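Local coordinates for protein (2Z,6E)-hedycaryol synthase (PDB 4MC3) that catalyses the magnesium-dependent 1,11-cyclisation of farnesyl diphosphate, with capture of water and release of diphosphate, to give the sesquiterpene alcohol (2Z,6E)-hedycaryol, at residues A[133-138]-A[193-198]; A[140-145]-A[185-190]. One frame throughout, in Å; residues are numbered along the deposited sequence.

Contact 1: A[133-138]-A[193-198]; sequences GRPATW and PIFLPG
The ring of F195 meets a different residue on a face and along its edge. Over one face lies the pyrrolidine of P135: its CD stands 3.7 Å from the centroid of the F195 ring and only 6° off the ring normal, which satisfies the geometry of a CH-pi contact, while P135 CG rests 3.7 Å from F195 CG. At the edge, near the plane of F195, is W138 CD1. The pair is T-shaped: F195 directs its edge at a face of W138, the phenyl centroid lies 5.0 Å from that of the five-membered ring, and the planes are inclined at 68°. F195 CE1 is the atom set over the indole, displaced toward its rim, and F195 CD1 approaches W138 CD1 to 3.7 Å. At chi1 -179° W138 places CG trans to the amide N, and the indole passes F195, offering CG and CD1 of one face to its CE1 and CD1. R134 closes the end of the ring obliquely through its aliphatic part, CG lying 3.7 Å from F195 CZ; its NH1 donates to the carbonyl O of T130. Farther along, T137 CG2 comes within 4.2 Å of G198 CA.

The interface is built from carbon surfaces, and F195 has more of its surface buried across it than any other residue here. It is packing at the surface, remote from the nerolidol pocket and the metal-binding motifs. P135 and P197 both occupy N-cap positions, so the contact joins the start of helix 136-160 to the loop that leads from helix 181-188 into the short helix 198-201. R201 of that short helix also touches T137 and W138, and I194, L196 and P197 pack against helix 286-309.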
ATOM      1  N   GLY A 133     -15.938  14.036  -8.246  1.00 25.86           N
ATOM      2  CA  GLY A 133     -16.738  13.051  -8.901  1.00 25.31           C
ATOM      3  C   GLY A 133     -16.665  11.615  -8.452  1.00 23.94           C
ATOM      4  O   GLY A 133     -17.236  10.723  -9.123  1.00 27.66           O
ATOM      5  N   ARG A 134     -15.982  11.373  -7.324  1.00 20.50           N
ATOM      6  CA  ARG A 134     -15.852  10.065  -6.725  1.00 21.86           C
ATOM      7  C   ARG A 134     -16.786   9.994  -5.498  1.00 20.21           C
ATOM      8  O   ARG A 134     -16.953  10.929  -4.770  1.00 20.54           O
ATOM      9  CB  ARG A 134     -14.404   9.793  -6.293  1.00 24.79           C
ATOM     10  CG  ARG A 134     -13.525   9.093  -7.355  1.00 35.35           C
ATOM     11  CD  ARG A 134     -13.302  10.002  -8.533  1.00 36.85           C
ATOM     12  NE  ARG A 134     -12.625   9.418  -9.706  1.00 36.22           N
ATOM     13  CZ  ARG A 134     -11.530   9.904 -10.254  1.00 32.53           C
ATOM     14  NH1 ARG A 134     -10.942  10.977  -9.752  1.00 30.84           N
ATOM     15  NH2 ARG A 134     -11.043   9.356 -11.348  1.00 37.30           N
ATOM     16  N   PRO A 135     -17.410   8.829  -5.275  1.00 18.95           N
ATOM     17  CA  PRO A 135     -18.419   8.729  -4.237  1.00 19.11           C
ATOM     18  C   PRO A 135     -17.860   8.961  -2.825  1.00 18.34           C
ATOM     19  O   PRO A 135     -16.730   8.545  -2.483  1.00 19.09           O
ATOM     20  CB  PRO A 135     -18.974   7.309  -4.421  1.00 19.52           C
ATOM     21  CG  PRO A 135     -17.924   6.555  -5.164  1.00 21.26           C
ATOM     22  CD  PRO A 135     -17.188   7.559  -5.994  1.00 19.64           C
ATOM     23  N   ALA A 136     -18.668   9.594  -1.987  1.00 19.21           N
ATOM     24  CA  ALA A 136     -18.258   9.964  -0.633  1.00 20.36           C
ATOM     25  C   ALA A 136     -17.754   8.732   0.197  1.00 19.74           C
ATOM     26  O   ALA A 136     -16.817   8.855   0.971  1.00 20.05           O
ATOM     27  CB  ALA A 136     -19.409  10.665   0.082  1.00 22.74           C
ATOM     28  N   THR A 137     -18.404   7.572   0.089  1.00 19.28           N
ATOM     29  CA  THR A 137     -18.007   6.420   0.901  1.00 20.45           C
ATOM     30  C   THR A 137     -16.586   6.013   0.521  1.00 18.31           C
ATOM     31  O   THR A 137     -15.752   5.667   1.390  1.00 19.79           O
ATOM     32  CB  THR A 137     -19.006   5.248   0.773  1.00 23.09           C
ATOM     33  OG1 THR A 137     -20.342   5.689   1.225  1.00 26.28           O
ATOM     34  CG2 THR A 137     -18.657   4.059   1.613  1.00 29.60           C
ATOM     35  N   TRP A 138     -16.311   6.036  -0.773  1.00 18.22           N
ATOM     36  CA  TRP A 138     -14.933   5.742  -1.254  1.00 18.07           C
ATOM     37  C   TRP A 138     -13.929   6.767  -0.747  1.00 18.65           C
ATOM     38  O   TRP A 138     -12.879   6.449  -0.264  1.00 18.37           O
ATOM     39  CB  TRP A 138     -14.890   5.656  -2.770  1.00 17.40           C
ATOM     40  CG  TRP A 138     -13.507   5.347  -3.268  1.00 17.34           C
ATOM     41  CD1 TRP A 138     -12.983   4.097  -3.417  1.00 18.30           C
ATOM     42  CD2 TRP A 138     -12.501   6.266  -3.629  1.00 16.76           C
ATOM     43  NE1 TRP A 138     -11.671   4.192  -3.804  1.00 16.61           N
ATOM     44  CE2 TRP A 138     -11.348   5.509  -3.949  1.00 16.90           C
ATOM     45  CE3 TRP A 138     -12.404   7.666  -3.654  1.00 19.39           C
ATOM     46  CZ2 TRP A 138     -10.154   6.094  -4.295  1.00 18.23           C
ATOM     47  CZ3 TRP A 138     -11.192   8.264  -3.976  1.00 21.21           C
ATOM     48  CH2 TRP A 138     -10.048   7.447  -4.296  1.00 21.08           C
ATOM     49  N   PRO A 193     -15.731  -1.282 -13.331  1.00 30.05           N
ATOM     50  CA  PRO A 193     -16.983  -0.813 -13.941  1.00 34.60           C
ATOM     51  C   PRO A 193     -17.832  -0.017 -12.969  1.00 34.25           C
ATOM     52  O   PRO A 193     -18.520   0.891 -13.387  1.00 42.12           O
ATOM     53  CB  PRO A 193     -17.686  -2.120 -14.341  1.00 38.26           C
ATOM     54  CG  PRO A 193     -16.560  -3.085 -14.533  1.00 41.12           C
ATOM     55  CD  PRO A 193     -15.578  -2.736 -13.430  1.00 30.13           C
ATOM     56  N   ILE A 194     -17.700  -0.291 -11.677  1.00 31.27           N
ATOM     57  CA  ILE A 194     -18.345   0.528 -10.689  1.00 25.25           C
ATOM     58  C   ILE A 194     -17.519   0.428  -9.423  1.00 23.37           C
ATOM     59  O   ILE A 194     -16.745  -0.540  -9.237  1.00 24.16           O
ATOM     60  CB  ILE A 194     -19.780   0.082 -10.400  1.00 29.78           C
ATOM     61  CG1 ILE A 194     -19.770  -1.363  -9.893  1.00 29.26           C
ATOM     62  CG2 ILE A 194     -20.659   0.396 -11.634  1.00 36.38           C
ATOM     63  CD1 ILE A 194     -21.154  -1.811  -9.535  1.00 45.91           C
ATOM     64  N   PHE A 195     -17.683   1.416  -8.556  1.00 23.06           N
ATOM     65  CA  PHE A 195     -17.082   1.337  -7.231  1.00 22.16           C
ATOM     66  C   PHE A 195     -17.696   0.193  -6.422  1.00 22.82           C
ATOM     67  O   PHE A 195     -18.896  -0.142  -6.578  1.00 25.30           O
ATOM     68  CB  PHE A 195     -17.189   2.696  -6.493  1.00 20.05           C
ATOM     69  CG  PHE A 195     -16.300   3.741  -7.025  1.00 19.04           C
ATOM     70  CD1 PHE A 195     -15.138   4.052  -6.378  1.00 19.90           C
ATOM     71  CD2 PHE A 195     -16.580   4.395  -8.237  1.00 22.26           C
ATOM     72  CE1 PHE A 195     -14.260   4.969  -6.899  1.00 20.56           C
ATOM     73  CE2 PHE A 195     -15.719   5.330  -8.731  1.00 24.85           C
ATOM     74  CZ  PHE A 195     -14.550   5.606  -8.090  1.00 23.91           C
ATOM     75  N   LEU A 196     -16.934  -0.377  -5.492  1.00 19.24           N
ATOM     76  CA  LEU A 196     -17.461  -1.378  -4.584  1.00 21.58           C
ATOM     77  C   LEU A 196     -18.586  -0.777  -3.729  1.00 25.46           C
ATOM     78  O   LEU A 196     -18.473   0.324  -3.229  1.00 26.84           O
ATOM     79  CB  LEU A 196     -16.389  -1.933  -3.662  1.00 22.97           C
ATOM     80  CG  LEU A 196     -15.114  -2.578  -4.251  1.00 23.80           C
ATOM     81  CD1 LEU A 196     -14.153  -2.955  -3.162  1.00 23.42           C
ATOM     82  CD2 LEU A 196     -15.491  -3.770  -5.117  1.00 25.99           C
ATOM     83  N   PRO A 197     -19.649  -1.526  -3.541  1.00 27.29           N
ATOM     84  CA  PRO A 197     -20.600  -1.060  -2.527  1.00 27.34           C
ATOM     85  C   PRO A 197     -19.920  -1.027  -1.149  1.00 29.46           C
ATOM     86  O   PRO A 197     -19.088  -1.900  -0.845  1.00 28.18           O
ATOM     87  CB  PRO A 197     -21.671  -2.143  -2.533  1.00 30.17           C
ATOM     88  CG  PRO A 197     -21.560  -2.824  -3.870  1.00 31.36           C
ATOM     89  CD  PRO A 197     -20.085  -2.744  -4.234  1.00 25.72           C
ATOM     90  N   GLY A 198     -20.289  -0.062  -0.311  1.00 35.24           N
ATOM     91  CA  GLY A 198     -19.736  -0.012   1.058  1.00 34.31           C
ATOM     92  C   GLY A 198     -19.847  -1.306   1.851  1.00 36.79           C
ATOM     93  O   GLY A 198     -18.943  -1.640   2.616  1.00 41.17           O
TER

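Contact 2: A[140-145]-A[185-190]; sequences DAFIGH and WDLDEL
The imidazole of H145 donates from ND1 to D186 OD2, 2.6 Å away, with an N-H...O angle of 167°. The acceptor lies in the imidazole plane and uses its syn lone pair; ring and carboxylate are nearly coplanar, 16° apart, which fits a well-directed His-carboxylate hydrogen bond. Chi1 of -71° sets the H145 ring beside D186, and the rotation about CB-CG presents ND1 to OD2. The same OD2 is 3.4 Å from F142 CA, so the carboxylate is close against the helix backbone. Replacing D186 with an alanine would probably leave H145 ND1 without its acceptor and the imidazole freer to turn. Beside this polar pair, D186 CB sits at the edge of the F142 ring, 4.0 Å from CD1, and L187 CG meets F142 CE1 obliquely at 3.8 Å. F142 belongs to an aromatic group, with W127 and W138 against it and W74 meeting it edge-to-face. H145 lies one turn before F149, about 7 Å between side chains; F149 is important for stabilising the C-11 cation. In this all-helical class I terpene synthase domain the contact joins helix 136-160 to helix 181-188, while L187 also reaches W74 on helix 65-84.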
ATOM      1  N   ASP A 140     -14.060   8.643   1.869  1.00 19.65           N
ATOM      2  CA  ASP A 140     -13.837   8.478   3.300  1.00 20.26           C
ATOM      3  C   ASP A 140     -12.895   7.263   3.566  1.00 19.12           C
ATOM      4  O   ASP A 140     -12.051   7.298   4.473  1.00 20.42           O
ATOM      5  CB  ASP A 140     -15.155   8.252   4.020  1.00 22.36           C
ATOM      6  CG  ASP A 140     -15.971   9.505   4.163  1.00 27.07           C
ATOM      7  OD1 ASP A 140     -15.465  10.622   3.951  1.00 32.29           O
ATOM      8  OD2 ASP A 140     -17.144   9.362   4.560  1.00 37.79           O
ATOM      9  N   ALA A 141     -13.056   6.179   2.794  1.00 18.59           N
ATOM     10  CA  ALA A 141     -12.223   4.970   2.954  1.00 19.74           C
ATOM     11  C   ALA A 141     -10.789   5.302   2.592  1.00 18.98           C
ATOM     12  O   ALA A 141      -9.861   4.992   3.338  1.00 17.89           O
ATOM     13  CB  ALA A 141     -12.737   3.855   2.094  1.00 19.48           C
ATOM     14  N   PHE A 142     -10.602   5.998   1.472  1.00 17.05           N
ATOM     15  CA  PHE A 142      -9.257   6.381   1.011  1.00 16.30           C
ATOM     16  C   PHE A 142      -8.591   7.302   2.043  1.00 17.12           C
ATOM     17  O   PHE A 142      -7.435   7.043   2.423  1.00 17.31           O
ATOM     18  CB  PHE A 142      -9.302   7.097  -0.364  1.00 17.00           C
ATOM     19  CG  PHE A 142      -7.957   7.532  -0.824  1.00 15.84           C
ATOM     20  CD1 PHE A 142      -7.164   6.677  -1.583  1.00 15.11           C
ATOM     21  CD2 PHE A 142      -7.432   8.763  -0.473  1.00 19.58           C
ATOM     22  CE1 PHE A 142      -5.912   7.035  -1.982  1.00 15.85           C
ATOM     23  CE2 PHE A 142      -6.118   9.130  -0.834  1.00 18.07           C
ATOM     24  CZ  PHE A 142      -5.373   8.280  -1.644  1.00 16.58           C
ATOM     25  N   ILE A 143      -9.282   8.342   2.510  1.00 18.30           N
ATOM     26  CA  ILE A 143      -8.698   9.217   3.492  1.00 19.06           C
ATOM     27  C   ILE A 143      -8.311   8.475   4.748  1.00 17.98           C
ATOM     28  O   ILE A 143      -7.251   8.685   5.314  1.00 20.34           O
ATOM     29  CB  ILE A 143      -9.688  10.400   3.821  1.00 20.37           C
ATOM     30  CG1 ILE A 143      -9.766  11.301   2.621  1.00 25.63           C
ATOM     31  CG2 ILE A 143      -9.249  11.175   5.067  1.00 22.76           C
ATOM     32  CD1 ILE A 143     -10.788  12.422   2.812  1.00 30.47           C
ATOM     33  N   GLY A 144      -9.160   7.600   5.211  1.00 18.76           N
ATOM     34  CA  GLY A 144      -8.804   6.886   6.422  1.00 21.79           C
ATOM     35  C   GLY A 144      -7.564   6.026   6.246  1.00 21.65           C
ATOM     36  O   GLY A 144      -6.671   6.012   7.092  1.00 19.36           O
ATOM     37  N   HIS A 145      -7.492   5.343   5.112  1.00 17.37           N
ATOM     38  CA  HIS A 145      -6.305   4.521   4.831  1.00 17.11           C
ATOM     39  C   HIS A 145      -5.033   5.365   4.629  1.00 16.80           C
ATOM     40  O   HIS A 145      -3.936   4.943   5.045  1.00 16.09           O
ATOM     41  CB  HIS A 145      -6.601   3.674   3.626  1.00 16.76           C
ATOM     42  CG  HIS A 145      -7.588   2.578   3.857  1.00 17.31           C
ATOM     43  ND1 HIS A 145      -8.349   2.061   2.828  1.00 19.77           N
ATOM     44  CD2 HIS A 145      -7.864   1.819   4.949  1.00 21.51           C
ATOM     45  CE1 HIS A 145      -9.105   1.089   3.288  1.00 24.31           C
ATOM     46  NE2 HIS A 145      -8.834   0.927   4.575  1.00 25.82           N
ATOM     47  N   TRP A 185      -4.835   0.010  -3.051  1.00 14.78           N
ATOM     48  CA  TRP A 185      -5.946  -0.832  -3.525  1.00 15.60           C
ATOM     49  C   TRP A 185      -7.243  -0.022  -3.605  1.00 14.27           C
ATOM     50  O   TRP A 185      -8.006  -0.240  -4.548  1.00 16.20           O
ATOM     51  CB  TRP A 185      -6.162  -2.067  -2.705  1.00 17.92           C
ATOM     52  CG  TRP A 185      -5.014  -3.092  -2.918  1.00 17.37           C
ATOM     53  CD1 TRP A 185      -4.308  -3.315  -4.048  1.00 22.56           C
ATOM     54  CD2 TRP A 185      -4.455  -3.978  -1.915  1.00 16.21           C
ATOM     55  NE1 TRP A 185      -3.372  -4.318  -3.839  1.00 23.50           N
ATOM     56  CE2 TRP A 185      -3.420  -4.704  -2.520  1.00 18.97           C
ATOM     57  CE3 TRP A 185      -4.721  -4.179  -0.570  1.00 17.21           C
ATOM     58  CZ2 TRP A 185      -2.654  -5.673  -1.810  1.00 19.01           C
ATOM     59  CZ3 TRP A 185      -3.992  -5.167   0.135  1.00 19.48           C
ATOM     60  CH2 TRP A 185      -2.972  -5.873  -0.495  1.00 19.26           C
ATOM     61  N   ASP A 186      -7.477   0.927  -2.686  1.00 16.27           N
ATOM     62  CA  ASP A 186      -8.604   1.818  -2.879  1.00 14.90           C
ATOM     63  C   ASP A 186      -8.599   2.450  -4.283  1.00 14.52           C
ATOM     64  O   ASP A 186      -9.644   2.622  -4.929  1.00 16.27           O
ATOM     65  CB  ASP A 186      -8.628   2.938  -1.829  1.00 15.59           C
ATOM     66  CG  ASP A 186      -8.924   2.454  -0.413  1.00 16.11           C
ATOM     67  OD1 ASP A 186      -9.581   1.428  -0.215  1.00 18.37           O
ATOM     68  OD2 ASP A 186      -8.436   3.171   0.512  1.00 18.53           O
ATOM     69  N   LEU A 187      -7.434   2.885  -4.770  1.00 14.37           N
ATOM     70  CA  LEU A 187      -7.332   3.484  -6.077  1.00 14.75           C
ATOM     71  C   LEU A 187      -7.654   2.530  -7.213  1.00 16.45           C
ATOM     72  O   LEU A 187      -8.050   2.994  -8.314  1.00 16.53           O
ATOM     73  CB  LEU A 187      -5.958   4.152  -6.269  1.00 16.04           C
ATOM     74  CG  LEU A 187      -5.628   5.408  -5.434  1.00 16.15           C
ATOM     75  CD1 LEU A 187      -4.177   5.770  -5.393  1.00 17.54           C
ATOM     76  CD2 LEU A 187      -6.468   6.614  -5.949  1.00 17.61           C
ATOM     77  N   ASP A 188      -7.517   1.224  -6.997  1.00 16.38           N
ATOM     78  CA  ASP A 188      -7.886   0.249  -8.010  1.00 17.05           C
ATOM     79  C   ASP A 188      -9.389   0.325  -8.347  1.00 17.02           C
ATOM     80  O   ASP A 188      -9.798  -0.040  -9.453  1.00 17.86           O
ATOM     81  CB  ASP A 188      -7.537  -1.160  -7.575  1.00 17.46           C
ATOM     82  CG  ASP A 188      -7.601  -2.195  -8.721  1.00 18.01           C
ATOM     83  OD1 ASP A 188      -7.109  -1.880  -9.819  1.00 19.38           O
ATOM     84  OD2 ASP A 188      -8.192  -3.296  -8.498  1.00 18.89           O
ATOM     85  N   GLU A 189     -10.214   0.856  -7.438  1.00 16.84           N
ATOM     86  CA  GLU A 189     -11.642   0.936  -7.705  1.00 16.77           C
ATOM     87  C   GLU A 189     -11.923   1.891  -8.888  1.00 20.22           C
ATOM     88  O   GLU A 189     -12.953   1.755  -9.534  1.00 21.19           O
ATOM     89  CB  GLU A 189     -12.416   1.354  -6.489  1.00 18.27           C
ATOM     90  CG  GLU A 189     -12.337   0.394  -5.344  1.00 18.24           C
ATOM     91  CD  GLU A 189     -13.361   0.674  -4.244  1.00 19.54           C
ATOM     92  OE1 GLU A 189     -14.556   0.921  -4.580  1.00 19.37           O
ATOM     93  OE2 GLU A 189     -12.980   0.647  -3.041  1.00 19.65           O
ATOM     94  N   LEU A 190     -11.026   2.827  -9.171  1.00 18.34           N
ATOM     95  CA  LEU A 190     -11.224   3.777 -10.240  1.00 19.48           C
ATOM     96  C   LEU A 190     -11.292   3.071 -11.607  1.00 21.43           C
ATOM     97  O   LEU A 190     -11.905   3.614 -12.538  1.00 24.00           O
ATOM     98  CB  LEU A 190     -10.145   4.820 -10.239  1.00 19.86           C
ATOM     99  CG  LEU A 190     -10.353   6.012  -9.302  1.00 23.19           C
ATOM    100  CD1 LEU A 190     -10.491   5.709  -7.861  1.00 23.68           C
ATOM    101  CD2 LEU A 190      -9.238   7.017  -9.401  1.00 24.71           C
TER

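Both contacts use helix 136-160: contact 1 its first turn, against a loop near the surface, and contact 2 the following turns, against helix 181-188 in the interior. Their centres are 9 Å apart, and both segments of contact 2 fall between those of contact 1 in sequence. Chemistry changes with depth: the outer site relies on aromatic and proline packing, the inner one adds a directed histidine-carboxylate bond to apolar packing. Two probable hydrogen bonds tie them, W138 NE1 to D186 O at 2.8 Å and L196 N to E189 OE1 at 2.9 Å, so W138 serves the surface packing while bonding to the backbone of D186 in helix 181-188.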